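Local coordinates for protein phospho-furanose lactonase (PDB 3OVG) that hydrolyses phosphorylated sugar 1,4-lactones, such as D-xylono-1,4-lactone 5-phosphate, and carboxy 1,4-lactones, using two zinc ions per subunit, at residues K53-K56 against E57-R61; D300-L303 against P304-K307; A315-D318 against I319-N323. One frame throughout, in Å; residues are numbered along the deposited sequence.

In the fold
All three contacts are local, each made along one turn or two of a helix in the phosphotriesterase-family TIM barrel. Contact 3, on helix 313-327, is buried. Contacts 1 and 2, on helices 48-60 and 296-309, each have one buried face and one exposed face. Contact 1 pairs an aromatic cluster with a carboxylate pair near the substrate-binding Y280. Contact 2 is mainly aliphatic, with a proline in mid-helix. Contact 3 joins a CH-pi contact to an Asp-Asn hydrogen bond. R61 of contact 1 forms a salt bridge with D300 of contact 2. Contacts 2 and 3 pack directly through L303, L306 and K307 against I316 and L320.

Contact 1: K53-K56 against E57-R61; sequences KEFK and EFIDR
The ring of F55 and the side chain of I59 meet one turn apart on helix 48-60. The CD1 methyl of I59 comes to 3.5 Å from CD1 of F55 and lies almost as near to F55 CE1. It approaches the ring obliquely. F55 turns its CG beside its own carbonyl carbon (chi1 -153°), which carries the ring along the helix toward I59. F58 joins from three residues on, with its CD2 3.9 Å from CE1 of F55. The three side chains form one apolar patch.

Acidic groups make the second pairing. The carboxylates of E54 and E57 have planes 49° apart, and E54 OE1 is 4.1 Å from E57 OE1. E54 bends at chi2 (71°), whereas E57 runs extended beyond CG. One water joins the pair, donating to E54 OE2 at 2.7 Å and to E57 OE1 at 2.8 Å. The two groups would be expected to repel if both are charged, and the partners around them probably ease this. R282 forms a salt bridge with E57, and N283 donates to both carboxylates. The backbone N atoms of R282 and L295 also bind E54.

Backbone bonds from E57, F58, I59 and D60 to the residues four earlier keep this turn regular. The apolar patch faces strand 63-68 and helix 78-88, while the side chain of E54 lies about 8 Å from that of the substrate-binding residue Y280. This is an amphipathic barrel helix, as expected of the TIM-barrel fold of the phosphotriesterase family.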
loop_
_atom_site.group_PDB
_atom_site.type_symbol
_atom_site.label_atom_id
_atom_site.label_comp_id
_atom_site.label_asym_id
_atom_site.label_seq_id
_atom_site.Cartn_x
_atom_site.Cartn_y
_atom_site.Cartn_z
ATOM N N LYS A 53 -15.302 22.144 -25.425
ATOM C CA LYS A 53 -14.308 22.219 -26.507
ATOM C C LYS A 53 -14.056 20.836 -27.089
ATOM O O LYS A 53 -13.885 20.690 -28.280
ATOM C CB LYS A 53 -12.981 22.809 -26.011
ATOM C CG LYS A 53 -13.073 24.244 -25.462
ATOM C CD LYS A 53 -11.772 24.608 -24.717
ATOM C CE LYS A 53 -11.813 26.071 -24.251
ATOM N NZ LYS A 53 -10.683 26.442 -23.337
ATOM N N GLU A 54 -14.021 19.803 -26.248
ATOM C CA GLU A 54 -13.836 18.448 -26.783
ATOM C C GLU A 54 -15.018 18.067 -27.682
ATOM O O GLU A 54 -14.843 17.562 -28.797
ATOM C CB GLU A 54 -13.614 17.405 -25.656
ATOM C CG GLU A 54 -12.999 16.060 -26.090
ATOM C CD GLU A 54 -11.498 16.157 -26.483
ATOM O OE1 GLU A 54 -10.884 17.259 -26.402
ATOM O OE2 GLU A 54 -10.940 15.124 -26.896
ATOM N N PHE A 55 -16.234 18.316 -27.194
ATOM C CA PHE A 55 -17.438 17.991 -27.942
ATOM C C PHE A 55 -17.420 18.668 -29.332
ATOM O O PHE A 55 -17.760 18.031 -30.343
ATOM C CB PHE A 55 -18.677 18.427 -27.158
ATOM C CG PHE A 55 -19.929 17.617 -27.470
ATOM C CD1 PHE A 55 -20.216 17.204 -28.775
ATOM C CD2 PHE A 55 -20.802 17.256 -26.452
ATOM C CE1 PHE A 55 -21.362 16.464 -29.074
ATOM C CE2 PHE A 55 -21.967 16.514 -26.733
ATOM C CZ PHE A 55 -22.239 16.105 -28.053
ATOM N N LYS A 56 -17.021 19.950 -29.363
ATOM C CA LYS A 56 -16.876 20.713 -30.620
ATOM C C LYS A 56 -15.857 20.080 -31.582
ATOM O O LYS A 56 -16.051 20.083 -32.802
ATOM C CB LYS A 56 -16.503 22.177 -30.329
ATOM C CG LYS A 56 -17.676 22.991 -29.708
ATOM C CD LYS A 56 -17.265 24.420 -29.281
ATOM C CE LYS A 56 -18.489 25.295 -28.917
ATOM N NZ LYS A 56 -18.147 26.573 -28.178
ATOM N N GLU A 57 -14.767 19.533 -31.063
ATOM C CA GLU A 57 -13.867 18.812 -31.969
ATOM C C GLU A 57 -14.540 17.574 -32.590
ATOM O O GLU A 57 -14.374 17.258 -33.781
ATOM C CB GLU A 57 -12.573 18.428 -31.255
ATOM C CG GLU A 57 -11.704 19.634 -31.021
ATOM C CD GLU A 57 -10.443 19.331 -30.240
ATOM O OE1 GLU A 57 -9.958 18.174 -30.259
ATOM O OE2 GLU A 57 -9.938 20.277 -29.579
ATOM N N PHE A 58 -15.286 16.858 -31.764
ATOM C CA PHE A 58 -16.031 15.696 -32.225
ATOM C C PHE A 58 -17.032 16.085 -33.314
ATOM O O PHE A 58 -17.184 15.381 -34.295
ATOM C CB PHE A 58 -16.728 15.066 -31.013
ATOM C CG PHE A 58 -17.681 13.934 -31.329
ATOM C CD1 PHE A 58 -17.199 12.678 -31.643
ATOM C CD2 PHE A 58 -19.049 14.118 -31.229
ATOM C CE1 PHE A 58 -18.042 11.621 -31.868
ATOM C CE2 PHE A 58 -19.927 13.057 -31.473
ATOM C CZ PHE A 58 -19.424 11.803 -31.802
ATOM N N ILE A 59 -17.728 17.200 -33.118
ATOM C CA ILE A 59 -18.683 17.696 -34.107
ATOM C C ILE A 59 -17.915 18.171 -35.354
ATOM O O ILE A 59 -18.259 17.805 -36.496
ATOM C CB ILE A 59 -19.619 18.775 -33.476
ATOM C CG1 ILE A 59 -20.596 18.116 -32.493
ATOM C CG2 ILE A 59 -20.387 19.563 -34.535
ATOM C CD1 ILE A 59 -21.266 19.076 -31.504
ATOM N N ASP A 60 -16.837 18.923 -35.139
ATOM C CA ASP A 60 -15.965 19.325 -36.239
ATOM C C ASP A 60 -15.647 18.149 -37.169
ATOM O O ASP A 60 -15.624 18.298 -38.394
ATOM C CB ASP A 60 -14.668 19.926 -35.696
ATOM C CG ASP A 60 -13.641 20.209 -36.801
ATOM O OD1 ASP A 60 -12.834 19.307 -37.092
ATOM O OD2 ASP A 60 -13.644 21.321 -37.383
ATOM N N ARG A 61 -15.425 16.967 -36.601
ATOM C CA ARG A 61 -15.033 15.819 -37.434
ATOM C C ARG A 61 -16.248 15.126 -38.015
ATOM O O ARG A 61 -16.106 14.177 -38.775
ATOM C CB ARG A 61 -14.208 14.786 -36.637
ATOM C CG ARG A 61 -12.889 15.300 -36.060
ATOM C CD ARG A 61 -11.902 15.717 -37.138
ATOM N NE ARG A 61 -10.569 15.908 -36.576
ATOM C CZ ARG A 61 -10.245 16.892 -35.736
ATOM N NH1 ARG A 61 -11.165 17.774 -35.355
ATOM N NH2 ARG A 61 -9.006 17.000 -35.268
HETATM O O HOH W 1 -10.241 15.459 -29.445
#

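Contact 2: D300-L303 against P304-K307; sequences DRFL and PLLK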
loop_
_atom_site.group_PDB
_atom_site.type_symbol
_atom_site.label_atom_id
_atom_site.label_comp_id
_atom_site.label_asym_id
_atom_site.label_seq_id
_atom_site.Cartn_x
_atom_site.Cartn_y
_atom_site.Cartn_z
ATOM N N ASP A 300 -9.437 10.855 -36.773
ATOM C CA ASP A 300 -8.110 11.137 -37.313
ATOM C C ASP A 300 -7.226 9.901 -37.474
ATOM O O ASP A 300 -6.337 9.882 -38.313
ATOM C CB ASP A 300 -7.376 12.103 -36.394
ATOM C CG ASP A 300 -8.004 13.475 -36.362
ATOM O OD1 ASP A 300 -8.864 13.776 -37.229
ATOM O OD2 ASP A 300 -7.628 14.252 -35.451
ATOM N N ARG A 301 -7.473 8.868 -36.668
ATOM C CA ARG A 301 -6.530 7.736 -36.547
ATOM C C ARG A 301 -7.254 6.393 -36.586
ATOM O O ARG A 301 -6.901 5.502 -37.353
ATOM C CB ARG A 301 -5.723 7.836 -35.227
ATOM C CG ARG A 301 -4.739 9.027 -35.172
ATOM C CD ARG A 301 -3.428 8.673 -35.873
ATOM N NE ARG A 301 -2.603 7.791 -35.040
ATOM C CZ ARG A 301 -1.771 8.251 -34.106
ATOM N NH1 ARG A 301 -1.631 9.568 -33.919
ATOM N NH2 ARG A 301 -1.060 7.416 -33.374
ATOM N N PHE A 302 -8.288 6.230 -35.772
ATOM C CA PHE A 302 -8.836 4.888 -35.686
ATOM C C PHE A 302 -9.673 4.474 -36.906
ATOM O O PHE A 302 -9.524 3.375 -37.378
ATOM C CB PHE A 302 -9.571 4.608 -34.380
ATOM C CG PHE A 302 -9.893 3.153 -34.200
ATOM C CD1 PHE A 302 -8.892 2.260 -33.864
ATOM C CD2 PHE A 302 -11.189 2.680 -34.388
ATOM C CE1 PHE A 302 -9.179 0.916 -33.701
ATOM C CE2 PHE A 302 -11.483 1.340 -34.246
ATOM C CZ PHE A 302 -10.479 0.453 -33.894
ATOM N N LEU A 303 -10.528 5.340 -37.430
ATOM C CA LEU A 303 -11.312 4.945 -38.601
ATOM C C LEU A 303 -10.409 4.788 -39.843
ATOM O O LEU A 303 -10.597 3.856 -40.618
ATOM C CB LEU A 303 -12.488 5.890 -38.846
ATOM C CG LEU A 303 -13.571 5.933 -37.756
ATOM C CD1 LEU A 303 -14.472 7.146 -37.930
ATOM C CD2 LEU A 303 -14.398 4.649 -37.704
ATOM N N PRO A 304 -9.415 5.686 -40.027
ATOM C CA PRO A 304 -8.477 5.364 -41.118
ATOM C C PRO A 304 -7.844 3.992 -40.926
ATOM O O PRO A 304 -7.617 3.301 -41.920
ATOM C CB PRO A 304 -7.427 6.478 -41.043
ATOM C CG PRO A 304 -8.184 7.642 -40.435
ATOM C CD PRO A 304 -9.173 7.026 -39.464
ATOM N N LEU A 305 -7.584 3.582 -39.681
ATOM C CA LEU A 305 -7.030 2.245 -39.466
ATOM C C LEU A 305 -8.019 1.139 -39.849
ATOM O O LEU A 305 -7.640 0.121 -40.441
ATOM C CB LEU A 305 -6.538 2.059 -38.026
ATOM C CG LEU A 305 -6.033 0.660 -37.633
ATOM C CD1 LEU A 305 -4.771 0.271 -38.421
ATOM C CD2 LEU A 305 -5.738 0.578 -36.081
ATOM N N LEU A 306 -9.281 1.325 -39.473
ATOM C CA LEU A 306 -10.347 0.421 -39.910
ATOM C C LEU A 306 -10.351 0.239 -41.440
ATOM O O LEU A 306 -10.403 -0.889 -41.951
ATOM C CB LEU A 306 -11.703 0.942 -39.446
ATOM C CG LEU A 306 -12.474 0.136 -38.385
ATOM C CD1 LEU A 306 -11.622 -0.727 -37.479
ATOM C CD2 LEU A 306 -13.391 1.046 -37.587
ATOM N N LYS A 307 -10.315 1.342 -42.169
ATOM C CA LYS A 307 -10.340 1.227 -43.635
ATOM C C LYS A 307 -9.091 0.518 -44.081
ATOM O O LYS A 307 -9.137 -0.288 -45.012
ATOM C CB LYS A 307 -10.405 2.592 -44.336
ATOM C CG LYS A 307 -11.634 3.432 -43.977
ATOM C CD LYS A 307 -11.810 4.622 -44.976
ATOM C CE LYS A 307 -13.096 5.406 -44.675
ATOM N NZ LYS A 307 -13.233 5.558 -43.182
#
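F302 swings its CG away from its own backbone N (chi1 -169°), and this sends the ring along the helix to L305 and L306. L303 takes the other course: its CG lies beside the backbone N, with CD2 directed to L306. Both torsions of L306 are off the staggered positions (chi1 -113°, chi2 25°), an uncommon rotamer, and its two methyls meet both of these neighbours. Its CD1 lies 3.8 Å from CE2 of F302. Its CD2 lies 3.7 Å from CD2 of L303 and also approaches the F302 ring. L306 therefore bridges two side chains of the preceding turn. L305 adds a looser contact, with its CD2 4.2 Å from F302 CE1. Both leucines approach the ring obliquely.

P304 interrupts the bonding pattern. Its N carries no hydrogen, so no bond returns to the turn before, and the helix is kinked there. A wider pi-type turn at 300-302 precedes it. The proline CG instead rests 3.6 Å from O of D300. Normal bonding resumes at once: L305 N donates to R301 O, L306 N to F302 O at 2.9 Å, and K307 N to L303 O.

D300 and R301 have partners outside this turn. D300 forms a salt bridge with R61, and R301 forms one with E197 of the second subunit. Y224 of that subunit also packs on L305. Within the chain, F302, L305 and L306 face helix 250-262, whereas L303 and K307 lie against helix 313-327. Helix 296-309 thus packs on helices 250-262 and 313-327 and also reaches the subunit interface.

Contact 3: A315-D318 against I319-N323; sequences AIFD and ILVNN
The helix takes a wider pi-type turn at 319-322, where O of F317 accepts from both V321 N and N322 N, which come from opposite faces of its carbonyl plane, and N323 N donates to O of D318, five residues back, at 2.7 Å.

The ring of F317 is met in two ways. V321 sits over one face: its CB is 3.9 Å from the ring centroid and almost straight over its centre, a CH-pi contact. Its CG1 methyl reaches CZ of F317 at 3.7 Å. N322 comes to the edge instead. Its ND2 lies near the ring plane, 3.2 Å from CD2 of F317, and the amide stands steeply to the ring, with their planes 75° apart.

That same ND2 donates to OD1 of D318 at 2.8 Å, in a nearly straight bond of 168°. OD1 lies in the amide plane of N322, and the donor meets OD1 nearly along its C-O axis. D318 holds its CG beside the backbone N (chi1 -74°), which places the carboxylate within range of N322 one turn on. This bond helps fix the rotation of the amide beside the ring. D318 is buried, and its charge has further partners: K267 forms a salt bridge with OD1, and Q266 donates to OD2.

I316 and L320 lie side by side and point the same way, with CG2 of I316 3.8 Å from CD1 of L320. Both pack on L303 of helix 296-309. I319 faces strand 269-271, while L320 and V321 touch I22 of strand 22-25. Helix 313-327 thus packs against helix 296-309 and against strands 22-25 and 269-271.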
loop_
_atom_site.group_PDB
_atom_site.type_symbol
_atom_site.label_atom_id
_atom_site.label_comp_id
_atom_site.label_asym_id
_atom_site.label_seq_id
_atom_site.Cartn_x
_atom_site.Cartn_y
_atom_site.Cartn_z
ATOM N N ALA A 315 -19.843 -0.476 -43.914
ATOM C CA ALA A 315 -19.840 -1.064 -42.570
ATOM C C ALA A 315 -19.536 0.003 -41.522
ATOM O O ALA A 315 -20.170 0.042 -40.451
ATOM C CB ALA A 315 -18.834 -2.180 -42.483
ATOM N N ILE A 316 -18.584 0.879 -41.842
ATOM C CA ILE A 316 -18.282 1.997 -40.966
ATOM C C ILE A 316 -19.526 2.856 -40.749
ATOM O O ILE A 316 -19.804 3.268 -39.610
ATOM C CB ILE A 316 -17.073 2.836 -41.469
ATOM C CG1 ILE A 316 -15.785 2.005 -41.365
ATOM C CG2 ILE A 316 -16.941 4.113 -40.648
ATOM C CD1 ILE A 316 -14.521 2.775 -41.754
ATOM N N PHE A 317 -20.290 3.093 -41.834
ATOM C CA PHE A 317 -21.550 3.840 -41.749
ATOM C C PHE A 317 -22.574 3.176 -40.810
ATOM O O PHE A 317 -23.227 3.863 -40.016
ATOM C CB PHE A 317 -22.204 4.073 -43.137
ATOM C CG PHE A 317 -23.304 5.118 -43.113
ATOM C CD1 PHE A 317 -22.994 6.466 -43.121
ATOM C CD2 PHE A 317 -24.630 4.748 -43.035
ATOM C CE1 PHE A 317 -24.000 7.439 -43.087
ATOM C CE2 PHE A 317 -25.650 5.710 -42.980
ATOM C CZ PHE A 317 -25.324 7.062 -43.018
ATOM N N ASP A 318 -22.743 1.864 -40.950
ATOM C CA ASP A 318 -23.596 1.117 -40.048
ATOM C C ASP A 318 -23.102 1.275 -38.620
ATOM O O ASP A 318 -23.897 1.555 -37.720
ATOM C CB ASP A 318 -23.618 -0.367 -40.393
ATOM C CG ASP A 318 -24.440 -0.665 -41.637
ATOM O OD1 ASP A 318 -25.297 0.156 -42.022
ATOM O OD2 ASP A 318 -24.236 -1.743 -42.196
ATOM N N ILE A 319 -21.800 1.110 -38.416
ATOM C CA ILE A 319 -21.233 1.203 -37.071
ATOM C C ILE A 319 -21.469 2.561 -36.370
ATOM O O ILE A 319 -21.790 2.613 -35.184
ATOM C CB ILE A 319 -19.740 0.880 -37.081
ATOM C CG1 ILE A 319 -19.526 -0.614 -37.319
ATOM C CG2 ILE A 319 -19.118 1.299 -35.771
ATOM C CD1 ILE A 319 -18.063 -0.982 -37.652
ATOM N N LEU A 320 -21.297 3.655 -37.100
ATOM C CA LEU A 320 -21.393 4.989 -36.522
ATOM C C LEU A 320 -22.819 5.556 -36.557
ATOM O O LEU A 320 -23.164 6.374 -35.707
ATOM C CB LEU A 320 -20.440 5.973 -37.241
ATOM C CG LEU A 320 -18.929 5.673 -37.207
ATOM C CD1 LEU A 320 -18.191 6.600 -38.129
ATOM C CD2 LEU A 320 -18.393 5.810 -35.777
ATOM N N VAL A 321 -23.615 5.170 -37.560
ATOM C CA VAL A 321 -24.901 5.847 -37.829
ATOM C C VAL A 321 -26.114 4.941 -37.773
ATOM O O VAL A 321 -27.029 5.184 -36.995
ATOM C CB VAL A 321 -24.882 6.554 -39.197
ATOM C CG1 VAL A 321 -26.170 7.334 -39.423
ATOM C CG2 VAL A 321 -23.702 7.469 -39.262
ATOM N N ASN A 322 -26.116 3.905 -38.609
ATOM C CA ASN A 322 -27.241 2.972 -38.693
ATOM C C ASN A 322 -27.491 2.088 -37.454
ATOM O O ASN A 322 -28.638 1.924 -37.009
ATOM C CB ASN A 322 -27.165 2.107 -39.969
ATOM C CG ASN A 322 -27.465 2.907 -41.244
ATOM O OD1 ASN A 322 -28.242 3.860 -41.222
ATOM N ND2 ASN A 322 -26.834 2.527 -42.352
ATOM N N ASN A 323 -26.430 1.531 -36.890
ATOM C CA ASN A 323 -26.582 0.670 -35.721
ATOM C C ASN A 323 -27.071 1.480 -34.512
ATOM O O ASN A 323 -28.009 1.075 -33.825
ATOM C CB ASN A 323 -25.288 -0.086 -35.439
ATOM C CG ASN A 323 -24.850 -0.967 -36.630
ATOM O OD1 ASN A 323 -23.720 -1.500 -36.654
ATOM N ND2 ASN A 323 -25.723 -1.103 -37.616
#